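PDB 4FGQ: periplasmic protein from Legionella pneumophila subsp. pneumophila, which acts as a calcium-dependent periplasmic protease, LapG, of the bacterial transglutaminase-like cysteine proteinase family. Local coordinates for residues V123-P128 with P134-S139; D88-K93 with L107-A112; D36-K39 with K44-L47. One frame throughout, in Å; residues are numbered along the deposited sequence.

Following the chain from the N terminus, contact 3 comes first: it closes the short connection between helices 22-38 and 43-55. Contact 2 then packs helix 86-100 against strand 107-114, closing the connection that leads from the helix into the antiparallel sheet. Contact 1 closes last, pairing strands 119-126 and 135-137 into a hairpin round the connection between Pro128 and Pro134. The three follow one another in series, and none nests in or crosses another. Contacts 1 and 2 meet inside the sheet, where strands 107-114 and 119-126 are neighbours, while Phe126 of contact 1 packs on Leu47 of contact 3. Contacts 2 and 3 do not touch each other; contact 1 touches both, and so ties the helices to the sheet.

Contact 1. Residues V123-P128 with P134-S139; sequences VLSFYP and PLILDS
Leu124 and Phe126 pair with Leu137 and Leu135 in a beta hairpin, whose antiparallel strands 119-126 and 135-137 belong to the larger sheet of the protein. Each of these two hydrogen-bonded pairs is closed by reciprocal backbone bonds; the one from Leu124 N to Leu137 O is 2.9 Å long and practically straight at 178°. Ser125 and Ile136 form the non-hydrogen-bonded pair between them, and there the CA of Ser125 makes a CA-H...O contact with Leu135 O.

Ile136 can be followed outward from CB, where the side chain divides. Its CG2 branch crosses Val123, lying 3.8 Å from Val123 CB and equally close to Val123 CG2. On the other branch CG1 lies anti to the carbonyl carbon (chi1 -55°), and the further turn at chi2 (-62°) brings CD1 to 3.5 Å from Ser125 OG. That hydroxyl is hydrogen-bonded to Thr110 OG1 on the next strand. On the face that bears Leu124 and Leu137, Phe126 and Leu135 run alongside each other, with Phe126 CD2 4.0 Å from Leu135 CD1. This face packs on helices 43-55 and 86-100.

At the hairpin's open end, Val123 CG1 rests 3.7 Å from Asp138 CG. The carboxylate has polar partners beyond the hairpin: OD1 is hydrogen-bonded to His121 NE2 and OD2 makes a salt bridge with Arg150. The Asp138-His121 pair, with Cys86 nearby at the start of helix 86-100, is consistent with the Cys-His-Asp triad expected of this cysteine proteinase family. Near the turn, Tyr127 also makes a cation-pi contact with Arg108. A face of its ring takes a CH-pi contact from Pro134, whose CB stands 3.6 Å from the ring centroid, almost directly over the centre.

Contact 2. Residues D88-K93 with L107-A112; sequences DFAIIK and LRITYA
Ile109 meets both Ala90 and Ile91, and these three residues make up nearly all of the interface. It is purely apolar, with no hydrogen bond between helix 86-100 and strand 107-114. Ile109 presents two branches to the helix. CG2 meets the methyl of Ala90 directly, its distance to Ala90 CB being 4.0 Å. The longer branch has CG1 anti to the carbonyl carbon (chi1 -59°) and continues extended, which brings CD1 along the helix to Ile91; there Ile109 CD1 lies 4.1 Å from Ile91 CG1. The two isoleucine side chains pass each other at a slant, Ile91 offering CG1 and, slightly further off, CA.

Ala90 points at the strand, and at this methyl the backbones come nearest, with Ala90 CA 6.3 Å from Ile109 CA. Ile109 is further enclosed by Met122 and Phe159 from the strands beside it.

Other sides of the same elements serve other neighbours. Ile92 faces away from the strand and packs on helix 75-81, while Thr110 points to the far side of the sheet. Asp88, one turn before Ile92, is a calcium ligand of this protein; in this calcium-free chain its OD1 accepts a bond from Lys73 N and its OD2 one from Asp85 N. The contact therefore seats a helix that carries part of the calcium site against an antiparallel sheet, an arrangement consistent with the papain-like fold of clan CA peptidases.

Contact 3. Residues D36-K39 with K44-L47; sequences DSLK and KIQL
A side-chain-to-backbone hydrogen bond from Gln46 to Leu38, with apolar packing of Leu38 on Ile45 beside it, joins helices 22-38 and 43-55 across their short connection. Gln46 NE2 donates to Leu38 O over 2.9 Å, with an almost linear N-H...O angle of 176°. The acceptor oxygen lies in the plane of the Gln46 amide, whereas the nitrogen sits clearly tilted from the plane of the Leu38 carbonyl, by 30°. The glutamine chain is extended beyond CG (chi2 175°), which carries the amide across to the Leu38 carbonyl. Its CG also passes 3.5 Å from Leu38 O, so the aliphatic stem and the amide both border the same carbonyl.

Leu38 points toward helix 43-55 and divides its methyls. Leu38 CD2 lies 4.3 Å from Ile45 CG2 at the more open margin, and Leu38 CD1 comes to 4.1 Å from the backbone oxygen of Gln46.

Leu38 also packs on Lys49 and Val50, one turn further along helix 43-55. Helix 86-100 adjoins both partners, its Val100 touching Leu38 and Gln46, while Leu47 points away from residues 36-39 and packs on Leu97 of the same helix 86-100.

Contact 1. Residues V123-P128 with P134-S139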
ATOM      1  N   VAL A 123      -6.517   3.553  -2.455  1.00  9.77           N
ATOM      2  CA  VAL A 123      -6.127   2.316  -3.126  1.00 10.42           C
ATOM      3  C   VAL A 123      -4.700   2.483  -3.620  1.00 12.96           C
ATOM      4  O   VAL A 123      -4.129   3.561  -3.488  1.00 12.94           O
ATOM      5  CB  VAL A 123      -7.031   2.004  -4.331  1.00 10.16           C
ATOM      6  CG1 VAL A 123      -8.481   1.792  -3.860  1.00 13.81           C
ATOM      7  CG2 VAL A 123      -6.951   3.137  -5.357  1.00 10.87           C
ATOM      8  N   LEU A 124      -4.132   1.424  -4.198  1.00 10.30           N
ATOM      9  CA  LEU A 124      -2.831   1.535  -4.856  1.00 12.20           C
ATOM     10  C   LEU A 124      -3.056   1.372  -6.350  1.00  9.69           C
ATOM     11  O   LEU A 124      -3.666   0.398  -6.776  1.00 11.91           O
ATOM     12  CB  LEU A 124      -1.873   0.454  -4.347  1.00 13.03           C
ATOM     13  CG  LEU A 124      -0.508   0.390  -5.046  1.00 10.82           C
ATOM     14  CD1 LEU A 124       0.174   1.734  -4.960  1.00 11.49           C
ATOM     15  CD2 LEU A 124       0.341  -0.679  -4.367  1.00 12.06           C
ATOM     16  N   SER A 125      -2.604   2.348  -7.138  1.00  9.41           N
ATOM     17  CA  SER A 125      -2.750   2.284  -8.587  1.00  9.51           C
ATOM     18  C   SER A 125      -1.445   1.863  -9.248  1.00 11.12           C
ATOM     19  O   SER A 125      -0.383   2.408  -8.946  1.00 13.57           O
ATOM     20  CB  SER A 125      -3.165   3.656  -9.140  1.00 11.97           C
ATOM     21  OG  SER A 125      -4.467   4.015  -8.694  1.00 12.39           O
ATOM     22  N   PHE A 126      -1.523   0.893 -10.149  1.00  9.54           N
ATOM     23  CA  PHE A 126      -0.346   0.448 -10.893  1.00 10.71           C
ATOM     24  C   PHE A 126      -0.502   0.899 -12.329  1.00 11.65           C
ATOM     25  O   PHE A 126      -1.522   0.613 -12.957  1.00 12.06           O
ATOM     26  CB  PHE A 126      -0.234  -1.079 -10.839  1.00 11.07           C
ATOM     27  CG  PHE A 126       0.706  -1.648 -11.866  1.00 10.92           C
ATOM     28  CD1 PHE A 126       2.075  -1.639 -11.653  1.00 10.43           C
ATOM     29  CD2 PHE A 126       0.219  -2.179 -13.059  1.00 12.11           C
ATOM     30  CE1 PHE A 126       2.944  -2.151 -12.607  1.00 11.75           C
ATOM     31  CE2 PHE A 126       1.082  -2.698 -14.008  1.00 12.98           C
ATOM     32  CZ  PHE A 126       2.445  -2.681 -13.787  1.00 14.25           C
ATOM     33  N   TYR A 127       0.497   1.609 -12.852  1.00 10.19           N
ATOM     34  CA  TYR A 127       0.437   2.112 -14.207  1.00 11.42           C
ATOM     35  C   TYR A 127       1.391   1.329 -15.101  1.00 13.76           C
ATOM     36  O   TYR A 127       2.610   1.447 -14.940  1.00 14.60           O
ATOM     37  CB  TYR A 127       0.850   3.589 -14.228  1.00 11.85           C
ATOM     38  CG  TYR A 127      -0.166   4.531 -13.619  1.00 14.03           C
ATOM     39  CD1 TYR A 127      -0.284   4.666 -12.245  1.00 17.10           C
ATOM     40  CD2 TYR A 127      -0.998   5.288 -14.427  1.00 14.77           C
ATOM     41  CE1 TYR A 127      -1.212   5.542 -11.690  1.00 16.61           C
ATOM     42  CE2 TYR A 127      -1.930   6.158 -13.879  1.00 15.90           C
ATOM     43  CZ  TYR A 127      -2.026   6.275 -12.517  1.00 18.08           C
ATOM     44  OH  TYR A 127      -2.952   7.147 -11.987  1.00 20.43           O
ATOM     45  N   PRO A 128       0.852   0.539 -16.052  1.00 12.27           N
ATOM     46  CA  PRO A 128       1.702  -0.153 -17.035  1.00 12.09           C
ATOM     47  C   PRO A 128       2.647   0.810 -17.764  1.00 14.06           C
ATOM     48  O   PRO A 128       3.809   0.469 -17.985  1.00 16.57           O
ATOM     49  CB  PRO A 128       0.689  -0.738 -18.024  1.00 15.75           C
ATOM     50  CG  PRO A 128      -0.540  -0.942 -17.207  1.00 13.04           C
ATOM     51  CD  PRO A 128      -0.575   0.219 -16.235  1.00 14.80           C
ATOM     52  N   PRO A 134      -4.693   2.816 -15.303  1.00 15.77           N
ATOM     53  CA  PRO A 134      -4.075   2.094 -14.186  1.00 13.24           C
ATOM     54  C   PRO A 134      -4.915   0.925 -13.691  1.00 13.40           C
ATOM     55  O   PRO A 134      -6.127   0.894 -13.926  1.00 16.32           O
ATOM     56  CB  PRO A 134      -3.960   3.162 -13.093  1.00 16.90           C
ATOM     57  CG  PRO A 134      -5.078   4.120 -13.394  1.00 21.30           C
ATOM     58  CD  PRO A 134      -5.214   4.134 -14.896  1.00 19.70           C
ATOM     59  N   LEU A 135      -4.251  -0.035 -13.054  1.00 10.36           N
ATOM     60  CA  LEU A 135      -4.902  -1.180 -12.427  1.00 10.62           C
ATOM     61  C   LEU A 135      -5.019  -0.869 -10.943  1.00 14.70           C
ATOM     62  O   LEU A 135      -4.079  -0.340 -10.340  1.00 15.34           O
ATOM     63  CB  LEU A 135      -4.055  -2.424 -12.645  1.00 11.11           C
ATOM     64  CG  LEU A 135      -3.766  -2.772 -14.101  1.00 21.34           C
ATOM     65  CD1 LEU A 135      -3.078  -4.142 -14.180  1.00 17.97           C
ATOM     66  CD2 LEU A 135      -5.040  -2.762 -14.909  1.00 25.10           C
ATOM     67  N   ILE A 136      -6.172  -1.186 -10.353  1.00 11.40           N
ATOM     68  CA  ILE A 136      -6.464  -0.783  -8.987  1.00  9.98           C
ATOM     69  C   ILE A 136      -6.310  -1.936  -7.994  1.00  8.08           C
ATOM     70  O   ILE A 136      -7.019  -2.949  -8.075  1.00 12.14           O
ATOM     71  CB  ILE A 136      -7.899  -0.209  -8.875  1.00  9.42           C
ATOM     72  CG1 ILE A 136      -8.114   0.947  -9.863  1.00 14.25           C
ATOM     73  CG2 ILE A 136      -8.165   0.233  -7.453  1.00 11.55           C
ATOM     74  CD1 ILE A 136      -7.211   2.140  -9.626  1.00 18.56           C
ATOM     75  N   LEU A 137      -5.381  -1.778  -7.055  1.00  7.88           N
ATOM     76  CA  LEU A 137      -5.170  -2.746  -5.977  1.00  9.48           C
ATOM     77  C   LEU A 137      -5.890  -2.206  -4.738  1.00  9.26           C
ATOM     78  O   LEU A 137      -5.457  -1.203  -4.134  1.00 11.04           O
ATOM     79  CB  LEU A 137      -3.678  -2.910  -5.685  1.00  9.87           C
ATOM     80  CG  LEU A 137      -2.915  -3.861  -6.615  1.00 10.42           C
ATOM     81  CD1 LEU A 137      -2.736  -3.255  -8.018  1.00 13.05           C
ATOM     82  CD2 LEU A 137      -1.560  -4.221  -6.000  1.00 13.69           C
ATOM     83  N   ASP A 138      -6.991  -2.868  -4.375  1.00  9.67           N
ATOM     84  CA  ASP A 138      -7.925  -2.379  -3.367  1.00  9.76           C
ATOM     85  C   ASP A 138      -7.928  -3.333  -2.191  1.00 13.96           C
ATOM     86  O   ASP A 138      -7.525  -4.491  -2.327  1.00 12.53           O
ATOM     87  CB  ASP A 138      -9.321  -2.326  -4.002  1.00 10.81           C
ATOM     88  CG  ASP A 138     -10.279  -1.404  -3.280  1.00 13.32           C
ATOM     89  OD1 ASP A 138     -10.054  -1.098  -2.097  1.00 13.45           O
ATOM     90  OD2 ASP A 138     -11.280  -1.010  -3.914  1.00 17.94           O
ATOM     91  N   SER A 139      -8.371  -2.829  -1.042  1.00 10.69           N
ATOM     92  CA  SER A 139      -8.564  -3.621   0.164  1.00 13.61           C
ATOM     93  C   SER A 139     -10.025  -4.069   0.341  1.00 11.93           C
ATOM     94  O   SER A 139     -10.323  -4.894   1.206  1.00 16.43           O
ATOM     95  CB  SER A 139      -8.129  -2.807   1.392  1.00 13.26           C
ATOM     96  OG  SER A 139      -8.616  -1.474   1.307  1.00 13.19           O
TER

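Contact 2. Residues D88-K93 with L107-A112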
ATOM      1  N   ASP A  88      -3.541   2.540   5.041  1.00 14.49           N
ATOM      2  CA  ASP A  88      -2.444   1.707   5.528  1.00 14.23           C
ATOM      3  C   ASP A  88      -2.211   0.471   4.655  1.00 13.23           C
ATOM      4  O   ASP A  88      -1.065   0.081   4.429  1.00 13.07           O
ATOM      5  CB  ASP A  88      -2.675   1.283   6.982  1.00 12.09           C
ATOM      6  CG  ASP A  88      -2.978   2.464   7.903  1.00 14.91           C
ATOM      7  OD1 ASP A  88      -2.445   3.580   7.693  1.00 15.33           O
ATOM      8  OD2 ASP A  88      -3.757   2.282   8.861  1.00 15.87           O
ATOM      9  N   PHE A  89      -3.289  -0.139   4.159  1.00 11.46           N
ATOM     10  CA  PHE A  89      -3.158  -1.279   3.240  1.00 11.58           C
ATOM     11  C   PHE A  89      -2.436  -0.852   1.968  1.00 11.67           C
ATOM     12  O   PHE A  89      -1.550  -1.556   1.466  1.00 11.98           O
ATOM     13  CB  PHE A  89      -4.534  -1.830   2.838  1.00 12.93           C
ATOM     14  CG  PHE A  89      -5.120  -2.835   3.806  1.00 12.86           C
ATOM     15  CD1 PHE A  89      -5.528  -2.452   5.078  1.00 11.90           C
ATOM     16  CD2 PHE A  89      -5.330  -4.151   3.411  1.00 15.02           C
ATOM     17  CE1 PHE A  89      -6.090  -3.362   5.955  1.00 12.78           C
ATOM     18  CE2 PHE A  89      -5.908  -5.070   4.286  1.00 11.80           C
ATOM     19  CZ  PHE A  89      -6.275  -4.674   5.567  1.00 13.15           C
ATOM     20  N   ALA A  90      -2.817   0.302   1.431  1.00 10.51           N
ATOM     21  CA  ALA A  90      -2.210   0.769   0.185  1.00  9.31           C
ATOM     22  C   ALA A  90      -0.726   1.081   0.372  1.00 11.01           C
ATOM     23  O   ALA A  90       0.098   0.800  -0.507  1.00 13.10           O
ATOM     24  CB  ALA A  90      -2.956   1.991  -0.349  1.00 12.52           C
ATOM     25  N   ILE A  91      -0.392   1.635   1.531  1.00 10.05           N
ATOM     26  CA  ILE A  91       0.989   1.994   1.843  1.00 10.44           C
ATOM     27  C   ILE A  91       1.915   0.778   1.935  1.00 13.55           C
ATOM     28  O   ILE A  91       2.991   0.762   1.325  1.00 12.99           O
ATOM     29  CB  ILE A  91       1.060   2.854   3.120  1.00 13.71           C
ATOM     30  CG1 ILE A  91       0.455   4.239   2.852  1.00 11.14           C
ATOM     31  CG2 ILE A  91       2.504   2.938   3.624  1.00 15.15           C
ATOM     32  CD1 ILE A  91       0.114   5.016   4.126  1.00 15.83           C
ATOM     33  N   ILE A  92       1.506  -0.260   2.660  1.00 11.93           N
ATOM     34  CA  ILE A  92       2.363  -1.434   2.770  1.00 10.48           C
ATOM     35  C   ILE A  92       2.453  -2.196   1.444  1.00 11.78           C
ATOM     36  O   ILE A  92       3.511  -2.734   1.104  1.00 11.15           O
ATOM     37  CB  ILE A  92       2.018  -2.346   3.987  1.00 14.41           C
ATOM     38  CG1 ILE A  92       3.078  -3.442   4.132  1.00 14.10           C
ATOM     39  CG2 ILE A  92       0.628  -2.948   3.850  1.00 12.06           C
ATOM     40  CD1 ILE A  92       3.139  -4.066   5.523  1.00 12.38           C
ATOM     41  N   LYS A  93       1.366  -2.214   0.674  1.00 10.89           N
ATOM     42  CA  LYS A  93       1.419  -2.829  -0.650  1.00 10.47           C
ATOM     43  C   LYS A  93       2.430  -2.110  -1.534  1.00 13.07           C
ATOM     44  O   LYS A  93       3.199  -2.753  -2.257  1.00 11.00           O
ATOM     45  CB  LYS A  93       0.042  -2.819  -1.312  1.00 13.18           C
ATOM     46  CG  LYS A  93      -0.934  -3.836  -0.718  1.00 12.09           C
ATOM     47  CD  LYS A  93      -2.311  -3.678  -1.353  1.00 11.88           C
ATOM     48  CE  LYS A  93      -3.377  -4.473  -0.588  1.00 11.31           C
ATOM     49  NZ  LYS A  93      -4.723  -4.273  -1.223  1.00 10.94           N
ATOM     50  N   LEU A 107       3.952   3.027  -9.662  1.00 11.99           N
ATOM     51  CA  LEU A 107       3.043   2.838  -8.540  1.00 11.12           C
ATOM     52  C   LEU A 107       2.672   4.165  -7.920  1.00 15.46           C
ATOM     53  O   LEU A 107       3.542   4.962  -7.573  1.00 17.28           O
ATOM     54  CB  LEU A 107       3.694   1.952  -7.476  1.00 12.76           C
ATOM     55  CG  LEU A 107       4.002   0.516  -7.909  1.00 14.63           C
ATOM     56  CD1 LEU A 107       4.942  -0.132  -6.919  1.00 15.85           C
ATOM     57  CD2 LEU A 107       2.707  -0.279  -7.999  1.00 15.35           C
ATOM     58  N   ARG A 108       1.374   4.413  -7.779  1.00 12.08           N
ATOM     59  CA  ARG A 108       0.931   5.627  -7.107  1.00 10.98           C
ATOM     60  C   ARG A 108      -0.169   5.305  -6.139  1.00 12.75           C
ATOM     61  O   ARG A 108      -1.208   4.778  -6.536  1.00 13.31           O
ATOM     62  CB  ARG A 108       0.452   6.668  -8.120  1.00 13.76           C
ATOM     63  CG  ARG A 108       1.565   7.194  -9.004  1.00 16.80           C
ATOM     64  CD  ARG A 108       1.112   8.302  -9.912  1.00 18.08           C
ATOM     65  NE  ARG A 108       2.175   8.665 -10.850  1.00 21.84           N
ATOM     66  CZ  ARG A 108       2.035   9.540 -11.844  1.00 28.12           C
ATOM     67  NH1 ARG A 108       0.874  10.149 -12.037  1.00 32.98           N
ATOM     68  NH2 ARG A 108       3.058   9.794 -12.648  1.00 27.13           N
ATOM     69  N   ILE A 109       0.074   5.592  -4.863  1.00 12.28           N
ATOM     70  CA  ILE A 109      -0.955   5.450  -3.853  1.00 11.61           C
ATOM     71  C   ILE A 109      -2.009   6.510  -4.158  1.00 12.41           C
ATOM     72  O   ILE A 109      -1.680   7.689  -4.333  1.00 13.20           O
ATOM     73  CB  ILE A 109      -0.370   5.655  -2.451  1.00 13.03           C
ATOM     74  CG1 ILE A 109       0.745   4.627  -2.186  1.00 13.28           C
ATOM     75  CG2 ILE A 109      -1.468   5.568  -1.392  1.00 12.68           C
ATOM     76  CD1 ILE A 109       1.650   4.983  -0.981  1.00 13.04           C
ATOM     77  N   THR A 110      -3.277   6.106  -4.235  1.00 11.12           N
ATOM     78  CA  THR A 110      -4.309   6.990  -4.778  1.00 10.31           C
ATOM     79  C   THR A 110      -5.437   7.241  -3.795  1.00 12.17           C
ATOM     80  O   THR A 110      -6.077   6.303  -3.330  1.00 11.56           O
ATOM     81  CB  THR A 110      -4.932   6.396  -6.050  1.00 12.94           C
ATOM     82  OG1 THR A 110      -3.903   6.200  -7.025  1.00 13.53           O
ATOM     83  CG2 THR A 110      -5.986   7.335  -6.638  1.00 15.36           C
ATOM     84  N   TYR A 111      -5.690   8.514  -3.525  1.00 11.94           N
ATOM     85  CA  TYR A 111      -6.796   8.930  -2.670  1.00 10.63           C
ATOM     86  C   TYR A 111      -7.966   9.231  -3.591  1.00 11.97           C
ATOM     87  O   TYR A 111      -7.870  10.089  -4.479  1.00 12.95           O
ATOM     88  CB  TYR A 111      -6.367  10.169  -1.903  1.00 12.21           C
ATOM     89  CG  TYR A 111      -7.370  10.788  -0.947  1.00 13.49           C
ATOM     90  CD1 TYR A 111      -7.266  10.577   0.414  1.00 19.16           C
ATOM     91  CD2 TYR A 111      -8.350  11.649  -1.401  1.00 15.31           C
ATOM     92  CE1 TYR A 111      -8.146  11.178   1.299  1.00 16.11           C
ATOM     93  CE2 TYR A 111      -9.228  12.250  -0.529  1.00 16.02           C
ATOM     94  CZ  TYR A 111      -9.123  12.006   0.817  1.00 15.14           C
ATOM     95  OH  TYR A 111     -10.001  12.612   1.694  1.00 17.71           O
ATOM     96  N   ALA A 112      -9.068   8.517  -3.389  1.00 12.62           N
ATOM     97  CA  ALA A 112     -10.218   8.632  -4.268  1.00 12.33           C
ATOM     98  C   ALA A 112     -11.488   8.878  -3.458  1.00 14.70           C
ATOM     99  O   ALA A 112     -11.572   8.515  -2.287  1.00 15.48           O
ATOM    100  CB  ALA A 112     -10.367   7.367  -5.116  1.00 13.77           C
TER

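Contact 3. Residues D36-K39 with K44-L47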
ATOM      1  N   ASP A  36      11.002 -12.240  -0.711  1.00 17.60           N
ATOM      2  CA  ASP A  36      11.988 -13.127  -1.324  1.00 21.14           C
ATOM      3  C   ASP A  36      11.391 -13.948  -2.466  1.00 21.40           C
ATOM      4  O   ASP A  36      12.029 -14.134  -3.510  1.00 25.56           O
ATOM      5  CB  ASP A  36      12.589 -14.071  -0.278  1.00 26.65           C
ATOM      6  CG  ASP A  36      13.875 -13.534   0.328  1.00 43.56           C
ATOM      7  OD1 ASP A  36      14.486 -12.625  -0.274  1.00 49.01           O
ATOM      8  OD2 ASP A  36      14.280 -14.035   1.400  1.00 48.85           O
ATOM      9  N   SER A  37      10.167 -14.427  -2.264  1.00 17.20           N
ATOM     10  CA  SER A  37       9.520 -15.342  -3.202  1.00 19.03           C
ATOM     11  C   SER A  37       9.077 -14.645  -4.482  1.00 19.83           C
ATOM     12  O   SER A  37       8.908 -15.292  -5.515  1.00 20.64           O
ATOM     13  CB  SER A  37       8.317 -16.031  -2.552  1.00 19.51           C
ATOM     14  OG  SER A  37       7.176 -15.189  -2.525  1.00 22.88           O
ATOM     15  N   LEU A  38       8.890 -13.332  -4.414  1.00 15.52           N
ATOM     16  CA  LEU A  38       8.349 -12.591  -5.557  1.00 13.54           C
ATOM     17  C   LEU A  38       9.399 -11.887  -6.411  1.00 12.94           C
ATOM     18  O   LEU A  38       9.088 -11.412  -7.497  1.00 14.04           O
ATOM     19  CB  LEU A  38       7.297 -11.572  -5.105  1.00 15.17           C
ATOM     20  CG  LEU A  38       6.003 -12.177  -4.564  1.00 16.23           C
ATOM     21  CD1 LEU A  38       5.078 -11.053  -4.108  1.00 14.09           C
ATOM     22  CD2 LEU A  38       5.340 -13.025  -5.629  1.00 21.92           C
ATOM     23  N   LYS A  39      10.635 -11.814  -5.936  1.00 13.35           N
ATOM     24  CA  LYS A  39      11.705 -11.276  -6.769  1.00 15.45           C
ATOM     25  C   LYS A  39      11.837 -12.091  -8.056  1.00 19.07           C
ATOM     26  O   LYS A  39      11.800 -13.323  -8.020  1.00 19.16           O
ATOM     27  CB  LYS A  39      13.025 -11.249  -5.997  1.00 17.21           C
ATOM     28  CG  LYS A  39      13.020 -10.233  -4.854  1.00 19.24           C
ATOM     29  CD  LYS A  39      14.353 -10.221  -4.119  1.00 30.66           C
ATOM     30  CE  LYS A  39      14.353  -9.173  -3.011  1.00 33.60           C
ATOM     31  NZ  LYS A  39      15.568  -9.251  -2.148  1.00 37.98           N
ATOM     32  N   LYS A  44       2.650  -9.246 -13.162  1.00 11.70           N
ATOM     33  CA  LYS A  44       1.251  -9.525 -12.836  1.00 15.78           C
ATOM     34  C   LYS A  44       1.140 -10.375 -11.569  1.00 14.07           C
ATOM     35  O   LYS A  44       0.281 -10.127 -10.715  1.00 13.19           O
ATOM     36  CB  LYS A  44       0.573 -10.224 -14.011  1.00 19.75           C
ATOM     37  CG  LYS A  44      -0.776 -10.784 -13.673  1.00 35.19           C
ATOM     38  CD  LYS A  44      -1.861  -9.769 -13.894  1.00 44.17           C
ATOM     39  CE  LYS A  44      -2.759 -10.216 -15.038  1.00 48.01           C
ATOM     40  NZ  LYS A  44      -3.402 -11.538 -14.763  1.00 46.96           N
ATOM     41  N   ILE A  45       2.028 -11.355 -11.442  1.00 12.18           N
ATOM     42  CA  ILE A  45       2.070 -12.225 -10.262  1.00 11.10           C
ATOM     43  C   ILE A  45       2.508 -11.440  -9.029  1.00 14.43           C
ATOM     44  O   ILE A  45       1.975 -11.622  -7.932  1.00 13.53           O
ATOM     45  CB  ILE A  45       3.028 -13.426 -10.490  1.00 13.17           C
ATOM     46  CG1 ILE A  45       2.486 -14.345 -11.588  1.00 20.08           C
ATOM     47  CG2 ILE A  45       3.254 -14.199  -9.193  1.00 15.05           C
ATOM     48  CD1 ILE A  45       1.151 -15.007 -11.262  1.00 24.02           C
ATOM     49  N   GLN A  46       3.476 -10.548  -9.204  1.00 10.37           N
ATOM     50  CA  GLN A  46       3.931  -9.728  -8.094  1.00  9.81           C
ATOM     51  C   GLN A  46       2.785  -8.875  -7.580  1.00 11.96           C
ATOM     52  O   GLN A  46       2.569  -8.796  -6.366  1.00 11.14           O
ATOM     53  CB  GLN A  46       5.112  -8.844  -8.515  1.00  9.11           C
ATOM     54  CG  GLN A  46       6.357  -9.653  -8.917  1.00  9.46           C
ATOM     55  CD  GLN A  46       7.455  -8.742  -9.439  1.00 12.67           C
ATOM     56  OE1 GLN A  46       7.174  -7.763 -10.126  1.00 13.94           O
ATOM     57  NE2 GLN A  46       8.706  -9.051  -9.099  1.00 15.26           N
ATOM     58  N   LEU A  47       2.054  -8.236  -8.495  1.00  8.75           N
ATOM     59  CA  LEU A  47       0.900  -7.414  -8.100  1.00 10.56           C
ATOM     60  C   LEU A  47      -0.158  -8.247  -7.384  1.00 10.69           C
ATOM     61  O   LEU A  47      -0.666  -7.875  -6.303  1.00 10.76           O
ATOM     62  CB  LEU A  47       0.284  -6.738  -9.331  1.00 10.06           C
ATOM     63  CG  LEU A  47       1.147  -5.693 -10.047  1.00 10.96           C
ATOM     64  CD1 LEU A  47       0.544  -5.294 -11.392  1.00 10.90           C
ATOM     65  CD2 LEU A  47       1.284  -4.463  -9.163  1.00 10.46           C
TER